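Local coordinates for protein glia-derived nexin (Homo sapiens, PDB 4DY0) that inhibits serine proteases such as thrombin, trypsin and urokinase, binds heparin, and promotes neurite extension by inhibiting thrombin, at residues Q18-I23 and I32-H37; A79-K84 and V89-A94; V122-E125 and S129-D132; A136-E141 and V163-V168; A324-S329 and F360-N365. All coordinates share one frame; numbering follows the deposited sequence.

Contact 1: residues Q18-I23 and I32-H37; sequences QVFNQI and IVISPH
The Phe20 ring turns its edge to strand 32-34, with Ile34 CG1 and Ile32 O both lying near the ring plane. Asn21 OD1 also lies at the edge, from within the helix. This is the serpin packing of the first helix (5-26, helix A) against strand 32-34, which belongs to sheet B. The helix and strand run nearly antiparallel, at 164°. Ring atom CD1 sits 4.0 Å from Ile34 CG1. Its neighbour CE1 lies 3.8 Å from Ile32 O, a contact with a carbonyl. The ring gets there because CG is anti to the backbone N (chi1 174°). One turn on, Ile23 adds two branches. Its CD1 reaches Ile34 CD1 tip to tip at 3.8 Å. Putting an alanine at Phe20 would probably open a gap beside Ile32 and Ile34 and let both isoleucines turn more freely. Met373 and Gln375 of strand 369-376 also touch Phe20, and Pro288 of helix 286-291 touches Ile23. After the strand, Ser35 is the N-cap of helix 36-47, its OG bonded to Gly38 N. The second branch of Ile23 packs on Ile32, with Ile23 CG2 3.7 Å from Ile32 CD1.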
# COMPACT_ATOMS: atom_id res chain seq x y z
N GLN A 18 0.49 -5.91 8.66
CA GLN A 18 -0.33 -6.92 9.32
C GLN A 18 -1.64 -7.13 8.57
O GLN A 18 -2.12 -8.26 8.44
CB GLN A 18 -0.62 -6.53 10.77
CG GLN A 18 0.54 -6.79 11.71
CD GLN A 18 0.28 -6.29 13.11
OE1 GLN A 18 1.14 -5.67 13.73
NE2 GLN A 18 -0.92 -6.54 13.62
N VAL A 19 -2.21 -6.04 8.07
CA VAL A 19 -3.41 -6.12 7.26
C VAL A 19 -3.11 -6.91 5.98
O VAL A 19 -3.84 -7.84 5.64
CB VAL A 19 -3.97 -4.73 6.91
CG1 VAL A 19 -5.06 -4.83 5.86
CG2 VAL A 19 -4.48 -4.04 8.18
N PHE A 20 -2.03 -6.55 5.30
CA PHE A 20 -1.62 -7.29 4.11
C PHE A 20 -1.53 -8.79 4.40
O PHE A 20 -2.01 -9.61 3.61
CB PHE A 20 -0.28 -6.78 3.58
CG PHE A 20 0.27 -7.59 2.44
CD1 PHE A 20 -0.09 -7.32 1.13
CD2 PHE A 20 1.17 -8.63 2.68
CE1 PHE A 20 0.42 -8.06 0.08
CE2 PHE A 20 1.68 -9.38 1.63
CZ PHE A 20 1.31 -9.09 0.33
N ASN A 21 -0.92 -9.13 5.53
CA ASN A 21 -0.71 -10.53 5.90
C ASN A 21 -2.03 -11.27 6.09
O ASN A 21 -2.11 -12.48 5.87
CB ASN A 21 0.14 -10.63 7.16
CG ASN A 21 1.57 -10.20 6.93
OD1 ASN A 21 2.05 -10.19 5.80
ND2 ASN A 21 2.26 -9.83 8.01
N GLN A 22 -3.05 -10.54 6.51
CA GLN A 22 -4.36 -11.13 6.66
C GLN A 22 -4.96 -11.44 5.31
O GLN A 22 -5.38 -12.57 5.04
CB GLN A 22 -5.28 -10.17 7.39
CG GLN A 22 -5.11 -10.16 8.88
CD GLN A 22 -6.29 -9.50 9.54
OE1 GLN A 22 -6.13 -8.59 10.34
NE2 GLN A 22 -7.49 -9.94 9.19
N ILE A 23 -5.01 -10.42 4.46
CA ILE A 23 -5.64 -10.54 3.15
C ILE A 23 -4.99 -11.67 2.37
O ILE A 23 -5.67 -12.54 1.82
CB ILE A 23 -5.54 -9.23 2.37
CG1 ILE A 23 -6.21 -8.10 3.15
CG2 ILE A 23 -6.17 -9.39 0.98
CD1 ILE A 23 -5.87 -6.71 2.65
N ILE A 32 -2.48 -9.17 -4.81
CA ILE A 32 -2.85 -8.28 -3.73
C ILE A 32 -1.84 -7.15 -3.65
O ILE A 32 -0.64 -7.38 -3.47
CB ILE A 32 -2.90 -9.02 -2.39
CG1 ILE A 32 -3.92 -10.16 -2.44
CG2 ILE A 32 -3.25 -8.06 -1.27
CD1 ILE A 32 -5.36 -9.69 -2.62
N VAL A 33 -2.31 -5.92 -3.82
CA VAL A 33 -1.45 -4.75 -3.74
C VAL A 33 -2.02 -3.74 -2.77
O VAL A 33 -3.06 -3.13 -3.02
CB VAL A 33 -1.23 -4.10 -5.12
CG1 VAL A 33 -0.18 -3.00 -5.03
CG2 VAL A 33 -0.83 -5.15 -6.13
N ILE A 34 -1.32 -3.57 -1.65
CA ILE A 34 -1.76 -2.74 -0.55
C ILE A 34 -0.75 -1.62 -0.34
O ILE A 34 0.41 -1.73 -0.76
CB ILE A 34 -1.82 -3.57 0.75
CG1 ILE A 34 -2.94 -4.61 0.67
CG2 ILE A 34 -1.97 -2.68 1.96
CD1 ILE A 34 -4.30 -4.02 0.51
N SER A 35 -1.18 -0.54 0.31
CA SER A 35 -0.26 0.48 0.77
C SER A 35 -0.26 0.52 2.29
O SER A 35 -1.15 1.11 2.89
CB SER A 35 -0.64 1.85 0.22
OG SER A 35 0.20 2.84 0.78
N PRO A 36 0.72 -0.14 2.91
CA PRO A 36 0.74 -0.22 4.38
C PRO A 36 0.70 1.16 5.03
O PRO A 36 -0.00 1.36 6.02
CB PRO A 36 2.07 -0.92 4.67
CG PRO A 36 2.30 -1.78 3.46
CD PRO A 36 1.79 -0.95 2.30
N HIS A 37 1.45 2.11 4.47
CA HIS A 37 1.47 3.45 5.03
C HIS A 37 0.12 4.14 4.84
O HIS A 37 -0.33 4.89 5.72
CB HIS A 37 2.56 4.30 4.39
CG HIS A 37 2.56 5.72 4.86
ND1 HIS A 37 3.21 6.13 6.01
CD2 HIS A 37 1.95 6.82 4.36
CE1 HIS A 37 3.02 7.42 6.18
NE2 HIS A 37 2.26 7.87 5.19

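Contact 2: residues A79-K84 and V89-A94; sequences AIVSKK and VTVANA
Val81, at the end of helix 70-81, packs on Val89 and Val91 where the chain turns back into strand 90-97. In serpin terms this is the link from helix D to the second strand of sheet A. Helix D is the heparin-binding helix in heparin-activated relatives such as antithrombin. Here the side chain of Val81 is about 10 Å from a bound sulfated iduronate, so the contact is near the heparin but does not touch it. The packing is small and partly buried. Val81 CG1, anti to the backbone N (chi1 176°), lies 3.7 Å from the backbone Val89 O. Its other branch, CG2, crosses Val91 CG2 at 4.1 Å. Thus one valine spans two residues of the strand that point the same way. Val89 CG2 also comes within 4.3 Å of Ile80 O. A water joins the same two residues: it accepts from Val89 N at 3.1 Å and donates to Ile80 O. The second of these bonds is short, so the exact place of the water is doubtful. Val89 also packs on Val168, Phe170 and Leu371, and Ile80 on Ala369 and Leu371. These neighbours tie the turn to sheets A and B. Past the helix, an ST turn shapes the chain: Ser82 OG accepts from Lys84 N at 2.9 Å, with an N-H...O angle of 148°.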
# COMPACT_ATOMS: atom_id res chain seq x y z
N ALA A 79 6.89 14.51 3.25
CA ALA A 79 8.21 14.06 2.82
C ALA A 79 8.11 12.90 1.82
O ALA A 79 8.97 12.73 0.96
CB ALA A 79 9.06 13.66 4.03
N ILE A 80 7.05 12.10 1.94
CA ILE A 80 6.83 10.99 1.01
C ILE A 80 6.39 11.48 -0.36
O ILE A 80 6.82 10.95 -1.38
CB ILE A 80 5.77 10.03 1.54
CG1 ILE A 80 6.27 9.32 2.80
CG2 ILE A 80 5.40 9.01 0.48
CD1 ILE A 80 5.20 8.51 3.49
N VAL A 81 5.53 12.49 -0.38
CA VAL A 81 4.97 12.98 -1.64
C VAL A 81 5.79 14.12 -2.23
O VAL A 81 5.54 14.56 -3.36
CB VAL A 81 3.52 13.46 -1.45
CG1 VAL A 81 2.98 14.05 -2.75
CG2 VAL A 81 2.64 12.30 -0.99
N SER A 82 6.79 14.59 -1.48
CA SER A 82 7.60 15.73 -1.90
C SER A 82 8.20 15.57 -3.30
O SER A 82 8.64 14.48 -3.67
CB SER A 82 8.72 15.98 -0.88
OG SER A 82 9.67 16.90 -1.38
N LYS A 83 8.20 16.66 -4.06
CA LYS A 83 8.82 16.69 -5.39
C LYS A 83 10.32 16.45 -5.26
O LYS A 83 10.98 16.05 -6.22
CB LYS A 83 8.57 18.04 -6.07
N LYS A 84 10.84 16.69 -4.06
CA LYS A 84 12.26 16.51 -3.76
C LYS A 84 12.70 15.07 -4.01
O LYS A 84 13.88 14.81 -4.22
CB LYS A 84 12.51 16.90 -2.30
CG LYS A 84 13.94 17.30 -1.97
CD LYS A 84 14.03 17.91 -0.58
N VAL A 89 5.32 9.91 -5.96
CA VAL A 89 4.22 9.08 -5.49
C VAL A 89 2.96 9.93 -5.38
O VAL A 89 2.94 10.95 -4.68
CB VAL A 89 4.53 8.50 -4.10
CG1 VAL A 89 3.43 7.55 -3.65
CG2 VAL A 89 5.88 7.81 -4.10
N THR A 90 1.89 9.52 -6.06
CA THR A 90 0.64 10.25 -5.99
C THR A 90 -0.33 9.59 -5.02
O THR A 90 -0.62 8.40 -5.14
CB THR A 90 -0.03 10.39 -7.37
OG1 THR A 90 0.89 10.96 -8.29
CG2 THR A 90 -1.26 11.28 -7.27
N VAL A 91 -0.83 10.38 -4.07
CA VAL A 91 -1.73 9.88 -3.05
C VAL A 91 -3.00 10.72 -2.97
O VAL A 91 -2.94 11.94 -2.88
CB VAL A 91 -1.07 9.87 -1.66
CG1 VAL A 91 -2.00 9.26 -0.63
CG2 VAL A 91 0.25 9.10 -1.72
N ALA A 92 -4.15 10.06 -3.01
CA ALA A 92 -5.42 10.75 -2.90
C ALA A 92 -6.20 10.21 -1.72
O ALA A 92 -6.57 9.04 -1.68
CB ALA A 92 -6.23 10.58 -4.18
N ASN A 93 -6.43 11.08 -0.74
CA ASN A 93 -7.18 10.71 0.45
C ASN A 93 -8.46 11.52 0.59
O ASN A 93 -8.45 12.74 0.46
CB ASN A 93 -6.31 10.86 1.70
CG ASN A 93 -5.23 9.80 1.80
OD1 ASN A 93 -5.43 8.66 1.38
ND2 ASN A 93 -4.09 10.17 2.35
N ALA A 94 -9.57 10.84 0.84
CA ALA A 94 -10.86 11.52 0.96
C ALA A 94 -11.80 10.83 1.94
O ALA A 94 -11.88 9.60 2.00
CB ALA A 94 -11.52 11.65 -0.40
O HOH W 1 7.24 11.26 -3.87

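Contact 3: residues V122-E125 and S129-D132; sequences VNFE and SACD
Val122 packs against Ala130 where the loop after strand 117-121 leads into helix 127-141. In the serpin fold this is the link from the first strand of sheet A to helix F. From CB, the valine sends its two branches to different partners. CG2 goes to the helix. It lies 3.8 Å from Ala130 O and 4.2 Å from Ala130 CB. CG1 goes to its own loop instead. It sits over the centre of one face of the Phe124 ring, 3.3 Å above the plane, which is close. A chi1 of 81° sets CG1 between the backbone N and the carbonyl carbon, and so leaves CG2 for the helix. The loop bends between these two residues in an inverse gamma turn centred on Asn123. Its bond, Phe124 N to Val122 O, is weak at 3.2 Å. The bend brings Asn123 O close to the helix. Phe124 points its CB away from the helix, yet ring atom CD1 comes within 4.4 Å of Ala130 CB. The ring also packs on Thr160. Cys131, turned away from the loop 122-125, touches Leu150, Pro152 and Ile155. The methyl of Ala130 meets Val122, Asn123 and Phe124, most closely at Asn123 O, 3.5 Å from Ala130 CB.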
# COMPACT_ATOMS: atom_id res chain seq x y z
N VAL A 122 -21.30 13.91 -0.51
CA VAL A 122 -21.73 13.18 -1.65
C VAL A 122 -23.15 12.76 -1.44
O VAL A 122 -23.57 12.58 -0.34
CB VAL A 122 -20.76 11.95 -1.90
CG1 VAL A 122 -21.08 10.77 -1.04
CG2 VAL A 122 -20.76 11.53 -3.31
N ASN A 123 -23.87 12.56 -2.52
CA ASN A 123 -25.28 12.21 -2.43
C ASN A 123 -25.48 10.70 -2.39
O ASN A 123 -25.76 10.08 -3.42
CB ASN A 123 -26.05 12.81 -3.61
CG ASN A 123 -27.55 12.68 -3.46
OD1 ASN A 123 -28.06 12.54 -2.34
ND2 ASN A 123 -28.27 12.73 -4.57
N PHE A 124 -25.33 10.11 -1.20
CA PHE A 124 -25.45 8.66 -1.06
C PHE A 124 -26.86 8.17 -1.37
O PHE A 124 -27.06 7.00 -1.67
CB PHE A 124 -25.03 8.20 0.34
CG PHE A 124 -23.54 8.15 0.54
CD1 PHE A 124 -22.74 7.36 -0.27
CD2 PHE A 124 -22.93 8.89 1.55
CE1 PHE A 124 -21.37 7.31 -0.09
CE2 PHE A 124 -21.56 8.85 1.74
CZ PHE A 124 -20.78 8.06 0.91
N GLU A 125 -27.83 9.08 -1.30
CA GLU A 125 -29.21 8.74 -1.63
C GLU A 125 -29.33 8.29 -3.09
O GLU A 125 -30.31 7.64 -3.47
CB GLU A 125 -30.14 9.92 -1.36
N SER A 129 -24.91 7.89 -8.96
CA SER A 129 -24.32 9.22 -9.08
C SER A 129 -23.22 9.40 -8.04
O SER A 129 -22.17 9.99 -8.32
CB SER A 129 -25.37 10.32 -8.94
N ALA A 130 -23.47 8.88 -6.85
CA ALA A 130 -22.49 8.95 -5.77
C ALA A 130 -21.15 8.35 -6.18
O ALA A 130 -20.10 8.96 -5.98
CB ALA A 130 -23.02 8.26 -4.52
N CYS A 131 -21.20 7.15 -6.76
CA CYS A 131 -19.99 6.48 -7.24
C CYS A 131 -19.32 7.28 -8.35
O CYS A 131 -18.10 7.36 -8.41
CB CYS A 131 -20.32 5.07 -7.74
SG CYS A 131 -21.10 4.03 -6.50
N ASP A 132 -20.14 7.88 -9.21
CA ASP A 132 -19.64 8.74 -10.27
C ASP A 132 -18.76 9.85 -9.71
O ASP A 132 -17.64 10.06 -10.17
CB ASP A 132 -20.80 9.37 -11.04
CG ASP A 132 -21.34 8.46 -12.13
OD1 ASP A 132 -20.87 7.31 -12.23
OD2 ASP A 132 -22.24 8.90 -12.88

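Contact 4: residues A136-E141 and V163-V168; sequences AWVKNE and VLVNAV
Val165 CG1 is the bump on the strand, and it enters the hollow between Trp137 and Val138 of the helix. On one side it meets the edge of the indole, 4.4 Å from Trp137 CZ3 and near the ring plane. On another it meets Val138 CG2 at 4.3 Å. Two residues along the strand, Ala167 offers a methyl group and no more. The larger Val138 fills that shallow place, with its CG1 4.0 Å from Ala167 CB. Val138 can do both because chi1 of 180° aims CG1 at Ala167 and CG2 at Val165, the two strand residues that face the helix. This is helix F of the serpin fold lying across sheet A, on the strand 162-170 known as s3A. The helix and strand axes are 9.9 Å apart and cross at -31°. Every touching residue is buried. Ile146 and Leu149, in the loop after the helix, also pack on Val138. The indole extends the cover to the next strand, where it touches Ala92 and Ala94 and meets the Phe96 ring edge-to-face. One of its faces is covered from within the helix. There Glu141 CB sits over the ring centre, 4.1 Å above the plane.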
# COMPACT_ATOMS: atom_id res chain seq x y z
N ALA A 136 -14.88 10.15 -10.32
CA ALA A 136 -14.42 11.37 -10.97
C ALA A 136 -13.33 12.06 -10.15
O ALA A 136 -12.36 12.60 -10.69
CB ALA A 136 -15.58 12.32 -11.22
N TRP A 137 -13.50 12.05 -8.83
CA TRP A 137 -12.53 12.70 -7.95
C TRP A 137 -11.21 11.93 -7.87
O TRP A 137 -10.13 12.52 -7.91
CB TRP A 137 -13.13 12.91 -6.55
CG TRP A 137 -12.13 13.45 -5.57
CD1 TRP A 137 -11.80 14.76 -5.36
CD2 TRP A 137 -11.32 12.68 -4.67
NE1 TRP A 137 -10.84 14.86 -4.38
CE2 TRP A 137 -10.53 13.60 -3.94
CE3 TRP A 137 -11.18 11.32 -4.41
CZ2 TRP A 137 -9.61 13.19 -2.97
CZ3 TRP A 137 -10.28 10.91 -3.45
CH2 TRP A 137 -9.50 11.84 -2.74
N VAL A 138 -11.29 10.61 -7.76
CA VAL A 138 -10.08 9.79 -7.71
C VAL A 138 -9.29 9.95 -9.00
O VAL A 138 -8.09 10.26 -8.97
CB VAL A 138 -10.39 8.30 -7.48
CG1 VAL A 138 -9.10 7.50 -7.42
CG2 VAL A 138 -11.18 8.12 -6.19
N LYS A 139 -9.95 9.75 -10.13
CA LYS A 139 -9.33 9.92 -11.44
C LYS A 139 -8.66 11.29 -11.55
O LYS A 139 -7.50 11.39 -11.95
CB LYS A 139 -10.36 9.76 -12.55
N ASN A 140 -9.39 12.33 -11.19
CA ASN A 140 -8.86 13.69 -11.26
C ASN A 140 -7.72 13.92 -10.27
O ASN A 140 -6.79 14.67 -10.54
CB ASN A 140 -9.98 14.71 -11.02
CG ASN A 140 -9.49 16.14 -11.10
OD1 ASN A 140 -8.65 16.48 -11.94
ND2 ASN A 140 -10.01 17.00 -10.23
N GLU A 141 -7.80 13.24 -9.13
CA GLU A 141 -6.84 13.44 -8.05
C GLU A 141 -5.59 12.56 -8.22
O GLU A 141 -4.60 12.73 -7.51
CB GLU A 141 -7.50 13.16 -6.71
CG GLU A 141 -6.89 13.90 -5.52
CD GLU A 141 -7.29 15.36 -5.46
OE1 GLU A 141 -7.23 16.04 -6.51
OE2 GLU A 141 -7.65 15.84 -4.37
N VAL A 163 -17.76 6.96 3.87
CA VAL A 163 -16.87 6.09 3.12
C VAL A 163 -15.49 6.72 2.99
O VAL A 163 -15.36 7.84 2.51
CB VAL A 163 -17.42 5.81 1.71
CG1 VAL A 163 -16.35 5.16 0.85
CG2 VAL A 163 -18.67 4.94 1.77
N LEU A 164 -14.47 5.99 3.42
CA LEU A 164 -13.09 6.46 3.30
C LEU A 164 -12.47 5.97 2.01
O LEU A 164 -12.75 4.86 1.56
CB LEU A 164 -12.25 5.95 4.47
CG LEU A 164 -12.11 6.84 5.69
CD1 LEU A 164 -11.10 7.94 5.41
CD2 LEU A 164 -13.46 7.42 6.10
N VAL A 165 -11.62 6.79 1.41
CA VAL A 165 -10.88 6.37 0.23
C VAL A 165 -9.41 6.74 0.30
O VAL A 165 -9.05 7.87 0.59
CB VAL A 165 -11.48 6.97 -1.05
CG1 VAL A 165 -10.59 6.66 -2.23
CG2 VAL A 165 -12.88 6.43 -1.27
N ASN A 166 -8.56 5.75 0.04
CA ASN A 166 -7.12 5.96 -0.10
C ASN A 166 -6.62 5.39 -1.42
O ASN A 166 -6.73 4.19 -1.65
CB ASN A 166 -6.37 5.30 1.05
CG ASN A 166 -4.86 5.36 0.87
OD1 ASN A 166 -4.17 4.35 0.97
ND2 ASN A 166 -4.35 6.55 0.58
N ALA A 167 -6.09 6.26 -2.27
CA ALA A 167 -5.59 5.83 -3.58
C ALA A 167 -4.13 6.22 -3.76
O ALA A 167 -3.76 7.37 -3.52
CB ALA A 167 -6.44 6.43 -4.69
N VAL A 168 -3.31 5.26 -4.17
CA VAL A 168 -1.88 5.50 -4.36
C VAL A 168 -1.41 5.05 -5.74
O VAL A 168 -1.70 3.93 -6.17
CB VAL A 168 -1.04 4.78 -3.28
CG1 VAL A 168 0.41 5.23 -3.36
CG2 VAL A 168 -1.60 5.06 -1.89

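Contact 5: residues A324-S329 and F360-N365; sequences AKIEVS and FFIRHN
Ile326 overlaps Phe360 with its CG2 branch and meets Ile362 with its CD1. CG2 lies 3.8 Å from Phe360 CZ, at the far end of the ring, where the two side chains slide past each other in opposite directions. The long branch is fully extended, with chi1 at 180° and chi2 at -175°. It reaches Ile362 tip to tip, CD1 to CD1 at 3.6 Å. The contact is small, apolar and buried. A serine in place of Ile326 lacks the methyl groups that Phe360 CZ and Ile362 CD1 rest on and would probably open a gap between the two sheets. Met234 of strand 232-239 touches both isoleucines, and Phe360 also packs on Ile376. Farther along the second strand, Arg363 NH2 bonds to Asn365 OD1 at 2.8 Å, in the carbonyl plane and on a lone pair. The two strands share no backbone bonds. The CA atoms of Ile326 and Ile362 are 9.4 Å apart, as suits two layers packed face to face. Backbone hydrogen bonds join Lys325 to Val168 and Phe170 of strand 162-170, and Ile326 to Ala279 of strand 266-284. This is sheet A resting on sheet B in the serpin core.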
# COMPACT_ATOMS: atom_id res chain seq x y z
N ALA A 324 -4.39 0.57 -5.05
CA ALA A 324 -2.97 0.80 -5.26
C ALA A 324 -2.59 0.37 -6.66
O ALA A 324 -3.05 -0.67 -7.14
CB ALA A 324 -2.14 0.05 -4.22
N LYS A 325 -1.77 1.18 -7.32
CA LYS A 325 -1.42 0.92 -8.70
C LYS A 325 0.02 1.34 -8.98
O LYS A 325 0.38 2.50 -8.80
CB LYS A 325 -2.38 1.66 -9.63
CG LYS A 325 -2.09 1.50 -11.12
CD LYS A 325 -3.29 1.95 -11.94
CE LYS A 325 -2.99 1.92 -13.42
NZ LYS A 325 -4.21 2.25 -14.21
N ILE A 326 0.84 0.38 -9.39
CA ILE A 326 2.23 0.65 -9.73
C ILE A 326 2.56 0.06 -11.09
O ILE A 326 2.21 -1.08 -11.39
CB ILE A 326 3.20 0.08 -8.67
CG1 ILE A 326 4.65 0.39 -9.05
CG2 ILE A 326 3.00 -1.42 -8.52
CD1 ILE A 326 5.67 -0.24 -8.14
N GLU A 327 3.23 0.84 -11.93
CA GLU A 327 3.70 0.32 -13.21
C GLU A 327 5.19 0.01 -13.14
O GLU A 327 5.99 0.81 -12.64
CB GLU A 327 3.42 1.29 -14.35
CG GLU A 327 4.00 0.80 -15.67
CD GLU A 327 3.68 1.71 -16.85
OE1 GLU A 327 4.12 1.40 -17.97
OE2 GLU A 327 2.98 2.73 -16.65
N VAL A 328 5.56 -1.16 -13.64
CA VAL A 328 6.96 -1.54 -13.72
C VAL A 328 7.38 -1.59 -15.18
O VAL A 328 6.89 -2.42 -15.94
CB VAL A 328 7.19 -2.91 -13.05
CG1 VAL A 328 8.64 -3.33 -13.18
CG2 VAL A 328 6.78 -2.84 -11.59
N SER A 329 8.28 -0.68 -15.56
CA SER A 329 8.68 -0.55 -16.96
C SER A 329 10.19 -0.36 -17.12
O SER A 329 10.94 -0.46 -16.15
CB SER A 329 7.94 0.62 -17.61
OG SER A 329 8.08 0.60 -19.02
N PHE A 360 6.68 -7.97 -3.32
CA PHE A 360 7.45 -6.76 -3.52
C PHE A 360 7.03 -5.64 -2.57
O PHE A 360 5.87 -5.56 -2.17
CB PHE A 360 7.40 -6.30 -4.98
CG PHE A 360 6.14 -5.57 -5.35
CD1 PHE A 360 5.11 -6.24 -5.98
CD2 PHE A 360 6.01 -4.21 -5.10
CE1 PHE A 360 3.94 -5.56 -6.34
CE2 PHE A 360 4.85 -3.53 -5.46
CZ PHE A 360 3.82 -4.21 -6.08
N PHE A 361 8.01 -4.82 -2.20
CA PHE A 361 7.78 -3.62 -1.41
C PHE A 361 8.21 -2.41 -2.21
O PHE A 361 9.12 -2.49 -3.03
CB PHE A 361 8.64 -3.63 -0.14
CG PHE A 361 8.24 -4.64 0.88
CD1 PHE A 361 8.96 -5.81 1.02
CD2 PHE A 361 7.17 -4.40 1.72
CE1 PHE A 361 8.60 -6.75 1.98
CE2 PHE A 361 6.81 -5.33 2.68
CZ PHE A 361 7.52 -6.50 2.81
N ILE A 362 7.56 -1.28 -1.96
CA ILE A 362 8.08 0.01 -2.37
C ILE A 362 8.35 0.79 -1.09
O ILE A 362 7.43 1.05 -0.32
CB ILE A 362 7.09 0.78 -3.27
CG1 ILE A 362 6.86 0.04 -4.58
CG2 ILE A 362 7.61 2.19 -3.56
CD1 ILE A 362 8.08 0.01 -5.46
N ARG A 363 9.61 1.14 -0.87
CA ARG A 363 10.01 1.75 0.39
C ARG A 363 10.54 3.17 0.20
O ARG A 363 11.32 3.44 -0.71
CB ARG A 363 11.08 0.88 1.05
CG ARG A 363 11.43 1.25 2.48
CD ARG A 363 12.28 0.16 3.11
NE ARG A 363 12.53 0.40 4.53
CZ ARG A 363 13.61 1.02 5.00
NH1 ARG A 363 13.76 1.20 6.30
NH2 ARG A 363 14.54 1.46 4.16
N HIS A 364 10.10 4.08 1.06
CA HIS A 364 10.69 5.41 1.15
C HIS A 364 11.73 5.34 2.26
O HIS A 364 11.41 5.34 3.44
CB HIS A 364 9.61 6.45 1.48
CG HIS A 364 10.11 7.86 1.44
ND1 HIS A 364 10.37 8.59 2.59
CD2 HIS A 364 10.38 8.69 0.41
CE1 HIS A 364 10.78 9.80 2.26
NE2 HIS A 364 10.80 9.88 0.94
N ASN A 365 12.99 5.27 1.85
CA ASN A 365 14.08 4.94 2.77
C ASN A 365 14.39 5.97 3.87
O ASN A 365 14.72 5.60 4.99
CB ASN A 365 15.34 4.55 1.98
CG ASN A 365 15.09 3.37 1.05
OD1 ASN A 365 14.69 2.29 1.51
ND2 ASN A 365 15.31 3.56 -0.24

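How the contacts relate
Contacts 1, 4 and 5 are buried and mainly apolar. Contact 2 is only partly buried and uses a water. Contact 3, though about 26 Å (centre to centre) from the middle of the chain, is mostly buried, and there methyl groups pack on backbone carbonyls. Contacts 3 and 4 share helix 127-141, and Phe124 of one packs on Val163 of the other. In sheet A, strand 162-170 of contact 4 runs between strand 90-97 of contact 2 and strand 319-328 of contact 5. A probable backbone hydrogen bond, Ala92 N to Ala167 O, joins contacts 2 and 4. Contacts 1 and 5 both hold sheet B, one to a helix and one to sheet A.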